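Local atomic coordinates of glyoxalase-like domain protein (Staphylococcus aureus, PDB entry 3P8A), a protein that is of unknown function but belongs to the glyoxalase-like (VOC) family, whose paired beta-sheet modules commonly enclose a metal or substrate site. Residues A[23-28]-A[233-238]; A[110-115]-A[210-215]; A[60-63]-A[68-71]; A[160-165]-A[202-207]. One frame throughout, in Å; residues are numbered along the deposited sequence.

Contact 1 of 4, residues A[23-28]-A[233-238]; sequences LKFDHI and IYFRIE
Phe25 overlaps Ile233 with its CB, which lies 3.8 Å from CG1 of that isoleucine. The contact joins the two beta sheets of this glyoxalase-like fold. Phe25 lies on strand 24-31 of the eight-stranded sheet. Ile233 comes just before strand 234-239 of the seven-stranded one. The meeting is apolar and all three touching residues are buried. With CG anti to the backbone N (chi1 176°), the Phe25 ring is turned toward Phe235; it meets Ile233 and Phe235 obliquely. Phe25 CD1 lies at the edge of the Phe235 ring, near its plane. The Phe235 side chain reaches this point although its CB does not aim at strand 24-31. Ile191 of strand 189-198 and Asn68 also touch Phe25, while Trp208 of helix 201-212 packs on Phe235. Strand 24-31 carries a classic beta bulge: Asp26 and His27 both face Cys111. Within the bulge, His27 ND1 donates to Asp26 OD2 over 2.7 Å, in the imidazole plane and on the anti lone pair of the carboxylate. This bond probably fixes the turn of the His27 ring, which also stacks with Tyr69. Across the sheets, the two phenyl rings come closest at Phe25 CD1 and Phe235 CE1, 4.3 Å apart.

Contact 2 of 4, residues A[110-115]-A[210-215]; sequences ICLHTN and KWFDMD
Leu112 reaches Phe212 and Met214, a selenomethionine, through one methyl group. Its CB points from strand 106-113 toward the 210-215 segment. CG follows, anti to the carbonyl carbon (chi1 -55°), and carries the branch toward Phe212. CD1 does the touching. It stands over one face of the Phe212 ring, 4.1 Å from the ring centroid and 29° off the normal, a CH-pi contact. The methyl is shifted toward one side of the ring: Leu112 CD1 is 3.6 Å from Phe212 CD1 and 3.9 Å from Phe212 CG. The two side chains cross at about a right angle. The same Leu112 CD1 lies 4.4 Å from CE at the end of Met214, a looser apolar contact. Trp211 CB lies over the centre of the opposite face of the Phe212 ring, 3.8 Å above its plane, so the ring is sandwiched between the two. Phe212 also meets Trp208 edge-to-face, one turn earlier in the helix. Asp213 leaves the helical conformation with positive phi, and the chain then brings Met214 back toward the strand. The contact thus sets the C-terminal part of helix 201-212 against the eight-stranded sheet. Pro165, just before strand 166-170, packs on Phe212, and Phe235 of strand 234-239 in the other sheet packs on Met214.

Contact 3 of 4, residues A[60-63]-A[68-71]; sequences NKLG and NYIE. With GOL (glycerol), chain C.
Strands 60-63 and 69-71 run antiparallel, their axes 4.7 Å apart at closest approach and their directions 160° apart. Gly63 and Ile70 form a hydrogen-bonded pair. Gly63 N donates to Ile70 O over 2.9 Å, and Ile70 N donates to Gly63 O over 2.8 Å. Leu62 and Glu71 form the next pair, a non-hydrogen-bonded one, with their side chains on the same face of the sheet. On that face Leu62 lies beside Tyr69, both side chains pointing the same way. Leu62 CD2 comes 3.6 Å from Tyr69 CE1 and meets the ring obliquely. The segments belong to the beta hairpin of strands 58-64 and 69-75, within the eight-stranded sheet of this glyoxalase-like domain. Asn60 crosses toward Glu71, its ND2 donating to Glu71 OE2 over 2.7 Å. The oxygen lies near the amide plane but is met on its anti side, somewhat out of the carboxylate plane, with the two flat groups turned 63° apart. Gly51 N holds Asn60 OD1, which should help fix the amide's rotation. Glu71 CG sits anti to the backbone N (chi1 -172°), and the extended chain beyond it carries the carboxylate to a bound glycerol, probably from the crystallisation liquor. Glycerol O3 donates to Glu71 OE2 over 2.7 Å. Tyr69 OH and glycerol O1 share a hydrogen bond of 2.8 Å in which either may be the donor. Asn60 ND2 also makes a weak bond to glycerol O2. Arg139 NH2 and His53 NE2 are also hydrogen-bonded to the glycerol.

Contact 4 of 4, residues A[160-165]-A[202-207]; sequences DEIKPP and SQTVSN
The flat groups of Asp160 and Asn207 approach each other across this contact. Their carboxylate and amide planes are 76° apart and the side chains cross at a slant. Asp160 OD1 and Asn207 ND2 are nearest, at 4.1 Å, too far for a hydrogen bond. The Asn207 amide has a partner within its own helix: Gln203 NE2 donates to Asn207 OD1 over 3.2 Å. The oxygen lies almost in the Gln203 amide plane, 5° out of it. The donor, however, stands above the carbonyl plane of Asn207 and is not on a lone pair. The residues are one helical turn apart, and the bond links their side chains along the helix surface.

The apolar part of the contact is Ile162 against Thr204. The two side chains cross at about a right angle. Ile162 CG1 lies 3.9 Å from both Thr204 OG1 and Thr204 CG2, so it meets both branches of the threonine. The Thr204 methyl stands anti to the backbone N, beside Ile162, and also approaches Ile162 CB at 4.1 Å. The Thr204 hydroxyl is hydrogen-bonded to Ser198 OG and to Asn200 O, just before the helix. Glu161 brings its CB toward Thr204, but its carboxylate turns off from the helix, and OE1 is hydrogen-bonded to Ser243 OG.

The loop between strands 147-155 and 166-170 thus lies along helix 201-212. Trp211 of that helix touches Asp160 and Pro164, and Tyr245 of strand 244-252 packs on Ile162 and Pro165.

From the N terminus, strand 24-31 opens the longest loop, which contact 1 closes at 233-238. The other three contacts all fall within it. Contact 3 closes first, a short hairpin complete by residue 71. Contact 2 opens at 110-115 and closes at 210-215; contact 4 opens and closes inside that span. No two loops cross. Segments 23-28, 60-63, 68-71 and 110-115 lie on strands of the eight-stranded sheet, with strand 24-31 between strands 69-75 and 106-113. Contact 1 ties that sheet to the seven-stranded one. Contacts 2 and 4 share helix 201-212, and Ile110 O meets Pro165 CB at 3.6 Å between them.

Contact 1 of 4, residues A[23-28]-A[233-238]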
loop_
_atom_site.group_PDB
_atom_site.type_symbol
_atom_site.label_atom_id
_atom_site.label_comp_id
_atom_site.label_asym_id
_atom_site.label_seq_id
_atom_site.Cartn_x
_atom_site.Cartn_y
_atom_site.Cartn_z
ATOM N N LEU A 23 -8.892 -11.445 1.888
ATOM C CA LEU A 23 -7.990 -10.300 1.696
ATOM C C LEU A 23 -8.541 -9.360 0.653
ATOM O O LEU A 23 -9.022 -9.805 -0.382
ATOM C CB LEU A 23 -6.576 -10.751 1.248
ATOM C CG LEU A 23 -5.818 -11.637 2.193
ATOM C CD1 LEU A 23 -4.518 -12.083 1.592
ATOM C CD2 LEU A 23 -5.552 -10.938 3.479
ATOM N N LYS A 24 -8.430 -8.062 0.910
ATOM C CA LYS A 24 -8.836 -7.015 -0.028
ATOM C C LYS A 24 -7.762 -5.943 -0.027
ATOM O O LYS A 24 -7.027 -5.811 0.951
ATOM C CB LYS A 24 -10.178 -6.390 0.383
ATOM C CG LYS A 24 -11.375 -7.318 0.259
ATOM C CD LYS A 24 -12.621 -6.630 0.778
ATOM C CE LYS A 24 -13.879 -7.404 0.466
ATOM N NZ LYS A 24 -15.091 -6.711 0.987
ATOM N N PHE A 25 -7.694 -5.147 -1.099
ATOM C CA PHE A 25 -6.742 -4.037 -1.184
ATOM C C PHE A 25 -7.159 -2.952 -0.172
ATOM O O PHE A 25 -8.327 -2.582 -0.129
ATOM C CB PHE A 25 -6.754 -3.466 -2.627
ATOM C CG PHE A 25 -5.888 -2.250 -2.807
ATOM C CD1 PHE A 25 -4.517 -2.375 -2.980
ATOM C CD2 PHE A 25 -6.437 -0.975 -2.778
ATOM C CE1 PHE A 25 -3.716 -1.248 -3.109
ATOM C CE2 PHE A 25 -5.629 0.151 -2.905
ATOM C CZ PHE A 25 -4.281 0.006 -3.082
ATOM N N ASP A 26 -6.216 -2.470 0.662
ATOM C CA ASP A 26 -6.541 -1.400 1.597
ATOM C C ASP A 26 -6.021 -0.056 1.132
ATOM O O ASP A 26 -6.796 0.880 0.961
ATOM C CB ASP A 26 -6.051 -1.703 3.019
ATOM C CG ASP A 26 -6.765 -0.838 4.040
ATOM O OD1 ASP A 26 -7.985 -1.051 4.252
ATOM O OD2 ASP A 26 -6.108 0.047 4.626
ATOM N N HIS A 27 -4.704 0.062 0.974
ATOM C CA HIS A 27 -4.137 1.330 0.572
ATOM C C HIS A 27 -2.789 1.160 -0.104
ATOM O O HIS A 27 -2.208 0.077 -0.056
ATOM C CB HIS A 27 -4.084 2.336 1.764
ATOM C CG HIS A 27 -3.251 1.920 2.939
ATOM N ND1 HIS A 27 -3.768 1.135 3.953
ATOM C CD2 HIS A 27 -1.979 2.248 3.255
ATOM C CE1 HIS A 27 -2.807 1.022 4.846
ATOM N NE2 HIS A 27 -1.702 1.643 4.449
ATOM N N ILE A 28 -2.352 2.207 -0.820
ATOM C CA ILE A 28 -1.052 2.278 -1.448
ATOM C C ILE A 28 -0.310 3.423 -0.767
ATOM O O ILE A 28 -0.915 4.447 -0.465
ATOM C CB ILE A 28 -1.110 2.415 -3.012
ATOM C CG1 ILE A 28 0.305 2.373 -3.623
ATOM C CG2 ILE A 28 -1.935 3.629 -3.500
ATOM C CD1 ILE A 28 0.334 1.961 -5.105
ATOM N N ILE A 233 -9.368 -5.687 -7.747
ATOM C CA ILE A 233 -8.154 -4.986 -8.192
ATOM C C ILE A 233 -7.201 -5.965 -8.893
ATOM O O ILE A 233 -6.908 -7.036 -8.346
ATOM C CB ILE A 233 -7.397 -4.287 -7.006
ATOM C CG1 ILE A 233 -8.252 -3.385 -6.095
ATOM C CG2 ILE A 233 -6.072 -3.624 -7.424
ATOM C CD1 ILE A 233 -9.022 -2.367 -6.697
ATOM N N TYR A 234 -6.662 -5.572 -10.052
ATOM C CA TYR A 234 -5.649 -6.387 -10.714
ATOM C C TYR A 234 -4.280 -5.954 -10.228
ATOM O O TYR A 234 -4.089 -4.788 -9.891
ATOM C CB TYR A 234 -5.766 -6.313 -12.242
ATOM C CG TYR A 234 -7.021 -6.994 -12.724
ATOM C CD1 TYR A 234 -7.043 -8.362 -12.964
ATOM C CD2 TYR A 234 -8.226 -6.299 -12.806
ATOM C CE1 TYR A 234 -8.209 -9.007 -13.351
ATOM C CE2 TYR A 234 -9.398 -6.936 -13.193
ATOM C CZ TYR A 234 -9.387 -8.295 -13.453
ATOM O OH TYR A 234 -10.535 -8.948 -13.836
ATOM N N PHE A 235 -3.359 -6.905 -10.137
ATOM C CA PHE A 235 -1.971 -6.691 -9.757
ATOM C C PHE A 235 -1.142 -7.125 -10.937
ATOM O O PHE A 235 -1.080 -8.318 -11.251
ATOM C CB PHE A 235 -1.596 -7.472 -8.475
ATOM C CG PHE A 235 -2.423 -7.009 -7.314
ATOM C CD1 PHE A 235 -2.121 -5.813 -6.656
ATOM C CD2 PHE A 235 -3.593 -7.681 -6.962
ATOM C CE1 PHE A 235 -2.928 -5.347 -5.613
ATOM C CE2 PHE A 235 -4.408 -7.198 -5.928
ATOM C CZ PHE A 235 -4.066 -6.039 -5.263
ATOM N N ARG A 236 -0.580 -6.150 -11.652
ATOM C CA ARG A 236 0.225 -6.447 -12.806
ATOM C C ARG A 236 1.682 -6.361 -12.436
ATOM O O ARG A 236 2.137 -5.299 -12.005
ATOM C CB ARG A 236 -0.132 -5.507 -13.990
ATOM C CG ARG A 236 0.755 -5.758 -15.229
ATOM C CD ARG A 236 0.204 -5.088 -16.453
ATOM N NE ARG A 236 -1.046 -5.727 -16.859
ATOM C CZ ARG A 236 -1.751 -5.420 -17.938
ATOM N NH1 ARG A 236 -1.349 -4.454 -18.748
ATOM N NH2 ARG A 236 -2.859 -6.087 -18.220
ATOM N N ILE A 237 2.406 -7.483 -12.583
ATOM C CA ILE A 237 3.856 -7.576 -12.359
ATOM C C ILE A 237 4.440 -7.653 -13.758
ATOM O O ILE A 237 4.126 -8.574 -14.509
ATOM C CB ILE A 237 4.289 -8.819 -11.506
ATOM C CG1 ILE A 237 3.379 -9.088 -10.259
ATOM C CG2 ILE A 237 5.800 -8.806 -11.160
ATOM C CD1 ILE A 237 3.282 -7.972 -9.187
ATOM N N GLU A 238 5.214 -6.644 -14.138
ATOM C CA GLU A 238 5.824 -6.610 -15.439
ATOM C C GLU A 238 7.332 -6.536 -15.352
ATOM O O GLU A 238 7.894 -6.013 -14.387
ATOM C CB GLU A 238 5.211 -5.544 -16.361
ATOM C CG GLU A 238 5.303 -4.109 -15.894
ATOM C CD GLU A 238 4.643 -3.110 -16.822
ATOM O OE1 GLU A 238 5.047 -1.926 -16.791
ATOM O OE2 GLU A 238 3.702 -3.495 -17.552
#

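Contact 2 of 4, residues A[110-115]-A[210-215]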
loop_
_atom_site.group_PDB
_atom_site.type_symbol
_atom_site.label_atom_id
_atom_site.label_comp_id
_atom_site.label_asym_id
_atom_site.label_seq_id
_atom_site.Cartn_x
_atom_site.Cartn_y
_atom_site.Cartn_z
ATOM N N ILE A 110 2.021 -1.605 -0.904
ATOM C CA ILE A 110 0.562 -1.730 -0.841
ATOM C C ILE A 110 0.257 -2.487 0.440
ATOM O O ILE A 110 1.084 -3.259 0.942
ATOM C CB ILE A 110 -0.054 -2.389 -2.098
ATOM C CG1 ILE A 110 0.578 -3.797 -2.368
ATOM C CG2 ILE A 110 0.080 -1.445 -3.319
ATOM C CD1 ILE A 110 -0.248 -4.667 -3.337
ATOM N N CYS A 111 -0.936 -2.291 0.940
ATOM C CA CYS A 111 -1.383 -2.870 2.177
ATOM C C CYS A 111 -2.693 -3.565 1.899
ATOM O O CYS A 111 -3.575 -3.002 1.254
ATOM C CB CYS A 111 -1.537 -1.765 3.221
ATOM S SG CYS A 111 -2.171 -2.319 4.825
ATOM N N LEU A 112 -2.811 -4.797 2.394
ATOM C CA LEU A 112 -3.996 -5.598 2.201
ATOM C C LEU A 112 -4.777 -5.726 3.516
ATOM O O LEU A 112 -4.209 -6.032 4.562
ATOM C CB LEU A 112 -3.621 -6.992 1.631
ATOM C CG LEU A 112 -2.775 -7.043 0.329
ATOM C CD1 LEU A 112 -2.442 -8.492 -0.043
ATOM C CD2 LEU A 112 -3.504 -6.361 -0.859
ATOM N N HIS A 113 -6.083 -5.497 3.432
ATOM C CA HIS A 113 -7.044 -5.533 4.525
ATOM C C HIS A 113 -7.473 -6.979 4.903
ATOM O O HIS A 113 -7.781 -7.771 4.012
ATOM C CB HIS A 113 -8.272 -4.696 4.092
ATOM C CG HIS A 113 -9.481 -4.893 4.946
ATOM N ND1 HIS A 113 -9.709 -4.104 6.051
ATOM C CD2 HIS A 113 -10.470 -5.811 4.848
ATOM C CE1 HIS A 113 -10.826 -4.565 6.600
ATOM N NE2 HIS A 113 -11.314 -5.599 5.914
ATOM N N THR A 114 -7.562 -7.272 6.219
ATOM C CA THR A 114 -8.108 -8.520 6.769
ATOM C C THR A 114 -9.008 -8.250 7.956
ATOM O O THR A 114 -8.762 -7.315 8.699
ATOM C CB THR A 114 -7.054 -9.531 7.232
ATOM O OG1 THR A 114 -5.724 -9.020 7.345
ATOM C CG2 THR A 114 -7.189 -10.816 6.553
ATOM N N ASN A 115 -10.010 -9.097 8.181
ATOM C CA ASN A 115 -10.847 -8.989 9.372
ATOM C C ASN A 115 -10.305 -9.924 10.467
ATOM O O ASN A 115 -10.756 -9.859 11.613
ATOM C CB ASN A 115 -12.313 -9.250 9.036
ATOM C CG ASN A 115 -12.998 -8.048 8.414
ATOM O OD1 ASN A 115 -12.974 -6.925 8.950
ATOM N ND2 ASN A 115 -13.642 -8.265 7.277
ATOM N N LYS A 210 1.891 -17.511 -3.257
ATOM C CA LYS A 210 2.120 -18.251 -2.029
ATOM C C LYS A 210 1.574 -17.496 -0.827
ATOM O O LYS A 210 0.736 -18.037 -0.096
ATOM C CB LYS A 210 3.620 -18.486 -1.861
ATOM C CG LYS A 210 3.984 -19.701 -1.022
ATOM C CD LYS A 210 5.492 -19.828 -0.806
ATOM C CE LYS A 210 6.260 -20.464 -1.955
ATOM N NZ LYS A 210 6.136 -21.943 -1.968
ATOM N N TRP A 211 2.016 -16.236 -0.643
ATOM C CA TRP A 211 1.643 -15.390 0.484
ATOM C C TRP A 211 0.203 -14.870 0.473
ATOM O O TRP A 211 -0.422 -14.790 1.528
ATOM C CB TRP A 211 2.595 -14.200 0.585
ATOM C CG TRP A 211 4.058 -14.529 0.674
ATOM C CD1 TRP A 211 4.626 -15.623 1.262
ATOM C CD2 TRP A 211 5.143 -13.668 0.298
ATOM N NE1 TRP A 211 6.000 -15.523 1.221
ATOM C CE2 TRP A 211 6.344 -14.331 0.637
ATOM C CE3 TRP A 211 5.215 -12.411 -0.338
ATOM C CZ2 TRP A 211 7.600 -13.793 0.350
ATOM C CZ3 TRP A 211 6.459 -11.872 -0.610
ATOM C CH2 TRP A 211 7.635 -12.557 -0.272
ATOM N N PHE A 212 -0.315 -14.497 -0.687
ATOM C CA PHE A 212 -1.646 -13.872 -0.735
ATOM C C PHE A 212 -2.772 -14.694 -1.289
ATOM O O PHE A 212 -3.882 -14.173 -1.448
ATOM C CB PHE A 212 -1.556 -12.470 -1.377
ATOM C CG PHE A 212 -0.364 -11.674 -0.897
ATOM C CD1 PHE A 212 -0.231 -11.326 0.450
ATOM C CD2 PHE A 212 0.644 -11.306 -1.776
ATOM C CE1 PHE A 212 0.887 -10.627 0.903
ATOM C CE2 PHE A 212 1.771 -10.612 -1.324
ATOM C CZ PHE A 212 1.884 -10.273 0.014
ATOM N N ASP A 213 -2.487 -15.979 -1.632
ATOM C CA ASP A 213 -3.478 -16.910 -2.161
ATOM C C ASP A 213 -4.197 -16.312 -3.385
ATOM O O ASP A 213 -5.421 -16.391 -3.517
ATOM C CB ASP A 213 -4.480 -17.294 -1.039
ATOM C CG ASP A 213 -4.705 -18.779 -0.931
ATOM O OD1 ASP A 213 -4.260 -19.377 0.081
ATOM O OD2 ASP A 213 -5.298 -19.356 -1.869
HETATM N N MSE A 214 -3.424 -15.653 -4.250
HETATM C CA MSE A 214 -3.953 -14.978 -5.421
HETATM C C MSE A 214 -4.216 -15.943 -6.578
HETATM O O MSE A 214 -3.717 -17.066 -6.565
HETATM C CB MSE A 214 -2.973 -13.869 -5.857
HETATM C CG MSE A 214 -3.045 -12.620 -4.996
HETATM SE SE MSE A 214 -1.705 -11.309 -5.566
HETATM C CE MSE A 214 -1.864 -9.923 -4.166
ATOM N N ASP A 215 -5.022 -15.514 -7.553
ATOM C CA ASP A 215 -5.333 -16.273 -8.764
ATOM C C ASP A 215 -4.541 -15.640 -9.919
ATOM O O ASP A 215 -4.241 -14.445 -9.867
ATOM C CB ASP A 215 -6.843 -16.225 -9.081
ATOM C CG ASP A 215 -7.770 -17.008 -8.138
ATOM O OD1 ASP A 215 -7.374 -18.107 -7.683
ATOM O OD2 ASP A 215 -8.907 -16.548 -7.910
#

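Contact 3 of 4, residues A[60-63]-A[68-71]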
loop_
_atom_site.group_PDB
_atom_site.type_symbol
_atom_site.label_atom_id
_atom_site.label_comp_id
_atom_site.label_asym_id
_atom_site.label_seq_id
_atom_site.Cartn_x
_atom_site.Cartn_y
_atom_site.Cartn_z
ATOM N N ASN A 60 0.996 11.512 7.738
ATOM C CA ASN A 60 0.364 11.252 6.450
ATOM C C ASN A 60 -0.767 12.213 6.059
ATOM O O ASN A 60 -1.185 13.051 6.859
ATOM C CB ASN A 60 -0.093 9.756 6.387
ATOM C CG ASN A 60 -1.073 9.312 7.466
ATOM O OD1 ASN A 60 -1.600 10.111 8.247
ATOM N ND2 ASN A 60 -1.354 8.031 7.542
ATOM N N LYS A 61 -1.228 12.094 4.816
ATOM C CA LYS A 61 -2.354 12.810 4.221
ATOM C C LYS A 61 -3.020 11.738 3.442
ATOM O O LYS A 61 -2.336 10.876 2.882
ATOM C CB LYS A 61 -1.925 13.943 3.285
ATOM C CG LYS A 61 -1.582 15.246 3.969
ATOM C CD LYS A 61 -1.494 16.330 2.912
ATOM C CE LYS A 61 -1.017 17.647 3.463
ATOM N NZ LYS A 61 -0.719 18.595 2.357
ATOM N N LEU A 62 -4.351 11.728 3.451
ATOM C CA LEU A 62 -5.107 10.635 2.856
ATOM C C LEU A 62 -6.020 11.039 1.745
ATOM O O LEU A 62 -6.728 12.030 1.846
ATOM C CB LEU A 62 -5.884 9.899 3.969
ATOM C CG LEU A 62 -5.076 9.648 5.267
ATOM C CD1 LEU A 62 -5.971 9.487 6.466
ATOM C CD2 LEU A 62 -4.128 8.462 5.112
ATOM N N GLY A 63 -5.933 10.290 0.653
ATOM C CA GLY A 63 -6.778 10.417 -0.519
ATOM C C GLY A 63 -7.758 9.259 -0.516
ATOM O O GLY A 63 -7.439 8.168 -1.002
ATOM N N ASN A 68 -11.047 2.071 0.031
ATOM C CA ASN A 68 -9.590 2.010 -0.073
ATOM C C ASN A 68 -9.080 3.436 -0.253
ATOM O O ASN A 68 -9.875 4.350 -0.468
ATOM C CB ASN A 68 -9.114 1.055 -1.188
ATOM C CG ASN A 68 -9.851 1.173 -2.495
ATOM O OD1 ASN A 68 -10.358 0.179 -3.044
ATOM N ND2 ASN A 68 -9.931 2.379 -3.023
ATOM N N TYR A 69 -7.776 3.650 -0.086
ATOM C CA TYR A 69 -7.263 5.008 -0.167
ATOM C C TYR A 69 -5.824 5.069 -0.590
ATOM O O TYR A 69 -5.159 4.049 -0.714
ATOM C CB TYR A 69 -7.453 5.744 1.185
ATOM C CG TYR A 69 -6.761 5.122 2.376
ATOM C CD1 TYR A 69 -5.579 5.659 2.877
ATOM C CD2 TYR A 69 -7.315 4.023 3.038
ATOM C CE1 TYR A 69 -4.945 5.101 3.989
ATOM C CE2 TYR A 69 -6.693 3.462 4.157
ATOM C CZ TYR A 69 -5.503 3.998 4.620
ATOM O OH TYR A 69 -4.887 3.454 5.716
ATOM N N ILE A 70 -5.352 6.293 -0.802
ATOM C CA ILE A 70 -3.961 6.594 -1.087
ATOM C C ILE A 70 -3.413 7.201 0.192
ATOM O O ILE A 70 -3.967 8.190 0.692
ATOM C CB ILE A 70 -3.803 7.582 -2.278
ATOM C CG1 ILE A 70 -4.480 7.022 -3.561
ATOM C CG2 ILE A 70 -2.305 7.857 -2.516
ATOM C CD1 ILE A 70 -4.846 8.097 -4.630
ATOM N N GLU A 71 -2.324 6.623 0.714
ATOM C CA GLU A 71 -1.651 7.160 1.869
ATOM C C GLU A 71 -0.418 7.897 1.396
ATOM O O GLU A 71 0.502 7.289 0.857
ATOM C CB GLU A 71 -1.303 6.079 2.904
ATOM C CG GLU A 71 -0.761 6.682 4.196
ATOM C CD GLU A 71 -0.104 5.726 5.169
ATOM O OE1 GLU A 71 0.249 4.601 4.751
ATOM O OE2 GLU A 71 0.126 6.128 6.331
HETATM C C1 GOL C . -3.032 5.415 7.241
HETATM O O1 GOL C . -4.344 5.407 7.609
HETATM C C2 GOL C . -2.371 4.728 8.370
HETATM O O2 GOL C . -1.813 5.772 9.141
HETATM C C3 GOL C . -1.369 3.733 7.788
HETATM O O3 GOL C . 0.017 4.053 8.082
#

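Contact 4 of 4, residues A[160-165]-A[202-207]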
loop_
_atom_site.group_PDB
_atom_site.type_symbol
_atom_site.label_atom_id
_atom_site.label_comp_id
_atom_site.label_asym_id
_atom_site.label_seq_id
_atom_site.Cartn_x
_atom_site.Cartn_y
_atom_site.Cartn_z
ATOM N N ASP A 160 14.140 -10.346 -2.050
ATOM C CA ASP A 160 12.917 -9.687 -2.485
ATOM C C ASP A 160 13.307 -8.603 -3.450
ATOM O O ASP A 160 14.020 -7.679 -3.061
ATOM C CB ASP A 160 12.145 -9.032 -1.307
ATOM C CG ASP A 160 11.488 -9.982 -0.332
ATOM O OD1 ASP A 160 10.713 -10.861 -0.785
ATOM O OD2 ASP A 160 11.695 -9.809 0.894
ATOM N N GLU A 161 12.852 -8.685 -4.706
ATOM C CA GLU A 161 13.065 -7.571 -5.615
ATOM C C GLU A 161 12.096 -6.460 -5.177
ATOM O O GLU A 161 12.437 -5.279 -5.182
ATOM C CB GLU A 161 12.753 -7.959 -7.081
ATOM C CG GLU A 161 13.829 -8.805 -7.731
ATOM C CD GLU A 161 15.161 -8.133 -7.970
ATOM O OE1 GLU A 161 15.207 -6.879 -8.002
ATOM O OE2 GLU A 161 16.161 -8.872 -8.126
ATOM N N ILE A 162 10.902 -6.878 -4.759
ATOM C CA ILE A 162 9.776 -6.020 -4.388
ATOM C C ILE A 162 9.485 -6.143 -2.924
ATOM O O ILE A 162 9.380 -7.260 -2.416
ATOM C CB ILE A 162 8.524 -6.449 -5.248
ATOM C CG1 ILE A 162 8.777 -6.283 -6.739
ATOM C CG2 ILE A 162 7.233 -5.751 -4.817
ATOM C CD1 ILE A 162 9.278 -4.853 -7.173
ATOM N N LYS A 163 9.285 -5.001 -2.246
ATOM C CA LYS A 163 8.973 -5.060 -0.821
ATOM C C LYS A 163 7.633 -5.766 -0.685
ATOM O O LYS A 163 6.678 -5.375 -1.371
ATOM C CB LYS A 163 8.902 -3.662 -0.183
ATOM C CG LYS A 163 8.854 -3.716 1.340
ATOM C CD LYS A 163 10.235 -3.825 1.918
ATOM C CE LYS A 163 10.208 -3.666 3.414
ATOM N NZ LYS A 163 11.603 -3.636 3.929
ATOM N N PRO A 164 7.557 -6.850 0.131
ATOM C CA PRO A 164 6.291 -7.573 0.244
ATOM C C PRO A 164 5.144 -6.708 0.747
ATOM O O PRO A 164 5.300 -6.006 1.751
ATOM C CB PRO A 164 6.605 -8.681 1.281
ATOM C CG PRO A 164 8.081 -8.885 1.175
ATOM C CD PRO A 164 8.598 -7.477 0.980
ATOM N N PRO A 165 3.962 -6.812 0.111
ATOM C CA PRO A 165 2.768 -6.148 0.663
ATOM C C PRO A 165 2.547 -6.632 2.103
ATOM O O PRO A 165 2.941 -7.754 2.454
ATOM C CB PRO A 165 1.635 -6.653 -0.237
ATOM C CG PRO A 165 2.302 -6.995 -1.514
ATOM C CD PRO A 165 3.625 -7.576 -1.110
ATOM N N SER A 202 9.308 -13.736 -12.196
ATOM C CA SER A 202 9.015 -15.121 -11.819
ATOM C C SER A 202 8.965 -15.310 -10.334
ATOM O O SER A 202 8.021 -15.914 -9.818
ATOM C CB SER A 202 10.018 -16.077 -12.456
ATOM O OG SER A 202 9.536 -16.399 -13.745
ATOM N N GLN A 203 9.956 -14.746 -9.641
ATOM C CA GLN A 203 10.061 -14.775 -8.185
ATOM C C GLN A 203 8.959 -13.986 -7.527
ATOM O O GLN A 203 8.364 -14.491 -6.570
ATOM C CB GLN A 203 11.421 -14.254 -7.716
ATOM C CG GLN A 203 11.768 -14.677 -6.288
ATOM C CD GLN A 203 11.699 -16.169 -6.047
ATOM O OE1 GLN A 203 12.369 -16.980 -6.710
ATOM N NE2 GLN A 203 10.874 -16.559 -5.081
ATOM N N THR A 204 8.683 -12.749 -8.017
ATOM C CA THR A 204 7.623 -11.902 -7.421
ATOM C C THR A 204 6.269 -12.599 -7.481
ATOM O O THR A 204 5.555 -12.620 -6.482
ATOM C CB THR A 204 7.575 -10.502 -8.033
ATOM O OG1 THR A 204 8.889 -9.950 -8.030
ATOM C CG2 THR A 204 6.680 -9.563 -7.241
ATOM N N VAL A 205 5.936 -13.181 -8.646
ATOM C CA VAL A 205 4.680 -13.919 -8.870
ATOM C C VAL A 205 4.546 -15.134 -7.925
ATOM O O VAL A 205 3.517 -15.294 -7.243
ATOM C CB VAL A 205 4.535 -14.298 -10.363
ATOM C CG1 VAL A 205 3.326 -15.216 -10.602
ATOM C CG2 VAL A 205 4.434 -13.042 -11.224
ATOM N N SER A 206 5.590 -15.973 -7.891
ATOM C CA SER A 206 5.675 -17.177 -7.058
ATOM C C SER A 206 5.425 -16.822 -5.586
ATOM O O SER A 206 4.603 -17.472 -4.937
ATOM C CB SER A 206 7.036 -17.857 -7.249
ATOM O OG SER A 206 7.252 -18.887 -6.297
ATOM N N ASN A 207 6.087 -15.758 -5.084
ATOM C CA ASN A 207 5.946 -15.281 -3.713
ATOM C C ASN A 207 4.554 -14.763 -3.423
ATOM O O ASN A 207 4.001 -15.108 -2.385
ATOM C CB ASN A 207 6.962 -14.172 -3.393
ATOM C CG ASN A 207 8.348 -14.694 -3.159
ATOM O OD1 ASN A 207 8.546 -15.885 -2.933
ATOM N ND2 ASN A 207 9.328 -13.813 -3.232
#